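Side-chain contacts in flagellar basal body protein (Helicobacter pylori, PDB 5NPY), which probably assembles into the flagellar hook, the flexible joint that couples the rotary motor of the bacterial flagellum to its filament: residues L437-G441 with N442-Y446; S460-S464 with K465-A469; M339-K342 with K343-R347. All coordinates share one frame; numbering follows the deposited sequence.

Contact 1 of 3, residues L437-G441 with N442-Y446; sequences LDFKG and NKLTY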
# COMPACT_ATOMS: atom_id res chain seq x y z
N LEU A 437 -4.28 -3.15 -13.96
CA LEU A 437 -3.06 -3.13 -14.74
C LEU A 437 -2.82 -4.52 -15.27
O LEU A 437 -3.23 -5.51 -14.66
CB LEU A 437 -1.86 -2.71 -13.88
CG LEU A 437 -2.08 -1.50 -12.99
CD1 LEU A 437 -0.78 -1.21 -12.24
CD2 LEU A 437 -2.56 -0.32 -13.82
N ASP A 438 -2.11 -4.60 -16.39
CA ASP A 438 -1.64 -5.88 -16.92
C ASP A 438 -0.19 -6.10 -16.48
O ASP A 438 0.72 -5.38 -16.90
CB ASP A 438 -1.76 -5.93 -18.44
CG ASP A 438 -1.36 -7.28 -18.98
OD1 ASP A 438 -0.17 -7.45 -19.33
OD2 ASP A 438 -2.24 -8.18 -19.00
N PHE A 439 0.02 -7.11 -15.64
CA PHE A 439 1.33 -7.46 -15.10
C PHE A 439 1.83 -8.75 -15.77
O PHE A 439 1.66 -9.85 -15.24
CB PHE A 439 1.25 -7.62 -13.59
CG PHE A 439 2.56 -7.91 -12.94
CD1 PHE A 439 2.61 -8.50 -11.68
CD2 PHE A 439 3.75 -7.56 -13.56
CE1 PHE A 439 3.82 -8.74 -11.07
CE2 PHE A 439 4.96 -7.80 -12.95
CZ PHE A 439 5.01 -8.38 -11.72
N LYS A 440 2.48 -8.58 -16.93
CA LYS A 440 3.09 -9.70 -17.67
C LYS A 440 2.07 -10.79 -17.99
O LYS A 440 2.34 -11.98 -17.82
CB LYS A 440 4.29 -10.29 -16.91
CG LYS A 440 5.59 -9.56 -17.15
CD LYS A 440 6.64 -9.91 -16.11
CE LYS A 440 7.03 -11.36 -16.19
NZ LYS A 440 8.20 -11.68 -15.33
N GLY A 441 0.88 -10.38 -18.42
CA GLY A 441 -0.18 -11.33 -18.68
C GLY A 441 -1.09 -11.62 -17.50
O GLY A 441 -2.06 -12.37 -17.66
N ASN A 442 -0.82 -11.05 -16.33
CA ASN A 442 -1.66 -11.27 -15.17
C ASN A 442 -2.37 -9.98 -14.79
O ASN A 442 -1.83 -8.88 -14.99
CB ASN A 442 -0.85 -11.81 -13.98
CG ASN A 442 -0.14 -13.11 -14.30
OD1 ASN A 442 1.04 -13.13 -14.63
ND2 ASN A 442 -0.87 -14.21 -14.23
N LYS A 443 -3.58 -10.11 -14.26
CA LYS A 443 -4.35 -8.95 -13.81
C LYS A 443 -3.95 -8.59 -12.38
O LYS A 443 -4.02 -9.43 -11.47
CB LYS A 443 -5.85 -9.24 -13.89
CG LYS A 443 -6.42 -9.30 -15.32
CD LYS A 443 -7.79 -9.98 -15.30
CE LYS A 443 -7.72 -11.33 -14.56
NZ LYS A 443 -9.01 -11.69 -13.88
N LEU A 444 -3.52 -7.35 -12.19
CA LEU A 444 -3.26 -6.80 -10.87
C LEU A 444 -4.23 -5.66 -10.58
O LEU A 444 -4.26 -4.67 -11.32
CB LEU A 444 -1.81 -6.31 -10.79
CG LEU A 444 -1.25 -5.79 -9.46
CD1 LEU A 444 0.24 -5.70 -9.61
CD2 LEU A 444 -1.81 -4.41 -9.10
N THR A 445 -4.99 -5.78 -9.48
CA THR A 445 -5.91 -4.74 -9.01
C THR A 445 -5.13 -3.71 -8.19
O THR A 445 -4.59 -4.06 -7.13
CB THR A 445 -7.04 -5.32 -8.15
OG1 THR A 445 -7.64 -6.44 -8.81
CG2 THR A 445 -8.12 -4.25 -7.81
N TYR A 446 -5.10 -2.45 -8.64
CA TYR A 446 -4.32 -1.40 -8.00
C TYR A 446 -5.26 -0.34 -7.43
O TYR A 446 -6.09 0.21 -8.17
CB TYR A 446 -3.35 -0.77 -9.00
CG TYR A 446 -2.36 0.27 -8.47
CD1 TYR A 446 -1.83 1.21 -9.32
CD2 TYR A 446 -1.89 0.24 -7.17
CE1 TYR A 446 -0.93 2.15 -8.89
CE2 TYR A 446 -0.97 1.18 -6.73
CZ TYR A 446 -0.49 2.12 -7.60
OH TYR A 446 0.42 3.07 -7.22

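Contact 2 of 3, residues S460-S464 with K465-A469; sequences SYQDS and KLLEA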
# COMPACT_ATOMS: atom_id res chain seq x y z
N SER A 460 -2.50 19.09 4.40
CA SER A 460 -1.63 20.23 4.13
C SER A 460 -0.40 20.24 5.04
O SER A 460 0.67 20.69 4.62
CB SER A 460 -2.40 21.54 4.32
OG SER A 460 -2.45 22.30 3.12
N TYR A 461 -0.53 19.74 6.27
CA TYR A 461 0.55 19.86 7.23
C TYR A 461 1.65 18.84 7.00
O TYR A 461 2.74 19.01 7.55
CB TYR A 461 0.00 19.76 8.66
CG TYR A 461 -0.63 18.41 9.03
CD1 TYR A 461 -2.01 18.21 8.96
CD2 TYR A 461 0.16 17.35 9.48
CE1 TYR A 461 -2.58 16.98 9.32
CE2 TYR A 461 -0.39 16.12 9.82
CZ TYR A 461 -1.75 15.94 9.74
OH TYR A 461 -2.28 14.70 10.10
N GLN A 462 1.40 17.79 6.21
CA GLN A 462 2.34 16.71 5.96
C GLN A 462 2.91 16.83 4.54
O GLN A 462 2.20 17.22 3.61
CB GLN A 462 1.64 15.36 6.17
CG GLN A 462 2.50 14.08 6.07
CD GLN A 462 1.68 12.80 6.34
OE1 GLN A 462 0.64 12.58 5.72
NE2 GLN A 462 2.15 11.97 7.27
N ASP A 463 4.20 16.50 4.38
CA ASP A 463 4.76 16.44 3.03
C ASP A 463 4.03 15.41 2.17
O ASP A 463 3.36 14.49 2.67
CB ASP A 463 6.26 16.08 3.02
CG ASP A 463 7.13 17.12 3.69
OD1 ASP A 463 8.38 16.98 3.64
OD2 ASP A 463 6.58 18.08 4.28
N SER A 464 4.16 15.55 0.85
CA SER A 464 3.82 14.42 -0.01
C SER A 464 4.65 13.21 0.42
O SER A 464 5.86 13.32 0.67
CB SER A 464 4.06 14.75 -1.48
OG SER A 464 3.23 15.82 -1.88
N LYS A 465 3.99 12.06 0.56
CA LYS A 465 4.63 10.94 1.24
C LYS A 465 3.87 9.67 0.93
O LYS A 465 2.64 9.66 0.96
CB LYS A 465 4.66 11.15 2.76
CG LYS A 465 5.51 10.18 3.55
CD LYS A 465 5.41 10.45 5.08
CE LYS A 465 5.47 11.95 5.44
NZ LYS A 465 6.88 12.54 5.39
N LEU A 466 4.61 8.57 0.72
CA LEU A 466 4.00 7.25 0.70
C LEU A 466 3.95 6.68 2.12
O LEU A 466 4.99 6.45 2.75
CB LEU A 466 4.75 6.32 -0.24
CG LEU A 466 4.14 4.91 -0.22
CD1 LEU A 466 2.83 4.89 -1.05
CD2 LEU A 466 5.15 3.94 -0.81
N LEU A 467 2.73 6.49 2.62
CA LEU A 467 2.51 6.02 3.98
C LEU A 467 2.71 4.52 4.12
O LEU A 467 3.45 4.06 5.01
CB LEU A 467 1.09 6.37 4.42
CG LEU A 467 0.72 7.81 4.09
CD1 LEU A 467 -0.64 8.08 4.67
CD2 LEU A 467 1.79 8.75 4.73
N GLU A 468 2.06 3.73 3.26
CA GLU A 468 2.11 2.28 3.36
C GLU A 468 1.75 1.66 2.01
O GLU A 468 0.90 2.20 1.30
CB GLU A 468 1.15 1.77 4.43
CG GLU A 468 1.21 0.28 4.72
CD GLU A 468 0.17 -0.15 5.73
OE1 GLU A 468 -0.97 0.32 5.61
OE2 GLU A 468 0.49 -0.93 6.65
N ALA A 469 2.41 0.55 1.66
CA ALA A 469 2.05 -0.26 0.50
C ALA A 469 1.70 -1.66 0.97
O ALA A 469 2.55 -2.37 1.53
CB ALA A 469 3.18 -0.31 -0.54
O HOH W 1 6.48 15.04 6.58
O HOH W 2 7.48 12.74 2.76

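Contact 3 of 3, residues M339-K342 with K343-R347; sequences MELK and KGISR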
# COMPACT_ATOMS: atom_id res chain seq x y z
N MET A 339 0.22 48.05 -23.99
CA MET A 339 0.97 47.32 -24.93
C MET A 339 0.11 47.00 -26.11
O MET A 339 -1.04 46.64 -25.96
CB MET A 339 1.49 46.07 -24.29
CG MET A 339 2.28 45.19 -25.21
SD MET A 339 2.70 43.68 -24.39
CE MET A 339 4.37 43.47 -24.89
N GLU A 340 0.69 47.16 -27.28
CA GLU A 340 0.03 46.95 -28.54
C GLU A 340 0.33 45.61 -29.12
O GLU A 340 1.46 45.24 -29.29
CB GLU A 340 0.48 48.01 -29.53
CG GLU A 340 0.07 47.72 -30.96
CD GLU A 340 0.54 48.76 -31.95
OE1 GLU A 340 1.68 48.66 -32.41
OE2 GLU A 340 -0.24 49.68 -32.27
N LEU A 341 -0.71 44.89 -29.43
CA LEU A 341 -0.59 43.58 -30.06
C LEU A 341 -1.25 43.63 -31.43
O LEU A 341 -2.46 43.84 -31.54
CB LEU A 341 -1.23 42.49 -29.20
CG LEU A 341 -0.76 42.36 -27.75
CD1 LEU A 341 -1.65 41.36 -27.03
CD2 LEU A 341 0.70 41.94 -27.70
N LYS A 342 -0.44 43.47 -32.47
CA LYS A 342 -0.94 43.15 -33.79
C LYS A 342 -0.73 41.65 -34.00
O LYS A 342 -0.35 40.93 -33.07
CB LYS A 342 -0.24 44.01 -34.85
CG LYS A 342 1.22 43.64 -35.07
CD LYS A 342 1.85 44.46 -36.19
CE LYS A 342 2.37 45.79 -35.68
NZ LYS A 342 3.43 46.35 -36.58
N LYS A 343 -0.97 41.18 -35.22
CA LYS A 343 -0.94 39.74 -35.50
C LYS A 343 0.39 39.12 -35.07
O LYS A 343 0.42 38.08 -34.41
CB LYS A 343 -1.21 39.49 -36.98
CG LYS A 343 -1.30 38.03 -37.37
CD LYS A 343 -0.60 37.75 -38.70
CE LYS A 343 0.91 37.95 -38.59
NZ LYS A 343 1.56 37.04 -37.60
N GLY A 344 1.50 39.76 -35.43
CA GLY A 344 2.79 39.17 -35.13
C GLY A 344 3.21 39.29 -33.68
O GLY A 344 3.99 38.47 -33.19
N ILE A 345 2.70 40.30 -32.97
CA ILE A 345 3.20 40.69 -31.66
C ILE A 345 2.36 40.05 -30.57
O ILE A 345 1.12 40.09 -30.61
CB ILE A 345 3.21 42.23 -31.51
CG1 ILE A 345 3.86 42.87 -32.74
CG2 ILE A 345 3.95 42.65 -30.24
CD1 ILE A 345 5.22 42.30 -33.06
N SER A 346 3.03 39.49 -29.56
CA SER A 346 2.37 38.70 -28.53
C SER A 346 3.01 38.95 -27.17
O SER A 346 4.21 39.23 -27.07
CB SER A 346 2.43 37.20 -28.89
OG SER A 346 3.69 36.64 -28.55
N ARG A 347 2.20 38.84 -26.12
CA ARG A 347 2.63 38.97 -24.73
C ARG A 347 2.66 37.59 -24.10
O ARG A 347 1.62 36.94 -23.97
CB ARG A 347 1.71 39.92 -23.96
CG ARG A 347 1.96 40.01 -22.46
CD ARG A 347 3.41 40.31 -22.13
NE ARG A 347 3.62 40.81 -20.77
CZ ARG A 347 4.71 40.54 -20.05
NH1 ARG A 347 5.65 39.76 -20.56
NH2 ARG A 347 4.87 41.02 -18.82

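Contact 1 of 3, residues L437-G441 with N442-Y446
Leu437 lays its CD1 methyl against the Tyr446 ring, CD1 to CD1 3.9 Å, the two side chains slanting across each other. On the same face of the hairpin, Leu444 CD1 approaches Phe439 CD1 obliquely at 4.2 Å; all four residues are buried, so large apolar or aromatic side chains suit this face. Phe439 CG stands anti to its backbone N (chi1 -177°), which carries the ring away from the partner strand. The strands are joined by a type I' turn: Phe439 N donates to Asn442 O at 2.6 Å, in the carbonyl plane, and Asn442 N donates to Phe439 O at 3.0 Å from well above the Phe439 carbonyl plane. Gly441, lacking a CB, takes phi 90° without crowding the carbonyl of Lys440. Gly441 N also donates to Asp438 OD1 at 3.2 Å, on the syn side but tilted out of the carboxylate plane, an Asx motif by which this short acid braces the turn. Tyr446 OH is hydrogen-bonded to Ser375 OG, and Lys440 NZ forms a salt bridge with Asp365. The hairpin pairs through Thr445 with strand 192-198, while Phe439 and Leu444 pack on strand 346-364, and Leu437 and Phe439 on strand 411-423.

Contact 2 of 3, residues S460-S464 with K465-A469
The carboxamide of Gln462 is the flat group here, and Lys465 CE and Leu467 CD2 both lie to the same side of its plane, each displaced from its centre and reaching it at a slant. The lysine methylene sits 3.8 Å from Gln462 NE2, and the leucine methyl is 4.1 Å from both Gln462 OE1 and Gln462 NE2. Gln462 is extended beyond CG (chi2 178°), long enough to bring the amide to both, and its CG adds a 3.7 Å contact with Lys465 CE; the two chains cross at about a right angle. Lys465 leaves the backbone straight and then bends at its last two torsions (chi3 -43°, chi4 -77°), which folds the ammonium back over the loop. There NZ donates to two waters. One, 2.7 Å from NZ, donates a hydrogen bond to Ser464 O; the other, 2.8 Å from NZ, also accepts a weak bond from Asp463 N. Ser464 is small and buried, and its OG accepts a hydrogen bond from the backbone N of Asn200, fixing the loop where strand 465-471 begins. Further along, a classic beta bulge sets Leu467 and Glu468 together opposite Ser196 of strand 192-198. Asp463 OD1 stays 5.0 Å from Lys465 NZ, so the opposite charges probably attract only at a distance, while the lysine's CE methylene packs on the glutamine and its ammonium meets the loop through water.

Contact 3 of 3, residues M339-K342 with K343-R347
A beta turn, Lys342 to Ile345, reverses the chain between strand 339-341 and the long strand 346-364; the backbone angles of Lys343 and Gly344 make it type I. Ile345 N donates to Lys342 O at 3.1 Å, a bent bond (137° at the hydrogen) that comes from above the carbonyl plane. Leu341 sends its CD2 methyl over the returning backbone, 3.5 Å from Ile345 O and 3.7 Å from Ser346 CA, a buried apolar branch that fits where the arms converge. Ile345 splits its two branches: CG2 lies 4.2 Å from Leu341 CD2, while CG1, set beside the backbone N (chi1 -48°), is turned to Lys342 CG at 3.6 Å, the two side chains crossing at a slant. Lysines suit the exposed turn: Lys342 packs its aliphatic part while its charged end leads outward, and Lys343 points away. Strand 339-341 forms the edge of its sheet, beside strand 320-325, whose Phe322 touches both Leu341 and Arg347. Arg347 NH2 is hydrogen-bonded to Asn335 O, leaving the arginine stem to Met339: the thioether crosses it at about a right angle, with SD 3.9 Å from Arg347 CB and 4.1 Å from Arg347 CD.

From the N terminus, contact 3 comes first, then contact 1, then contact 2; they stand in series, and none nests within or crosses another. Contact 3 closes the turn by which the chain leaves the sheet of strand 339-341 and enters strand 346-364. It lies far out in the molecule, its centre about 52 Å from that of contact 1 and about 45 Å from that of contact 2. Contact 1 closes the hairpin of strands 435-439 and 442-447. A long loop follows, and contact 2 takes in its end, 460-464, and leads into strand 465-471. These last two belong to one four-stranded sheet, on either side of strand 192-198, with their centres about 25 Å apart.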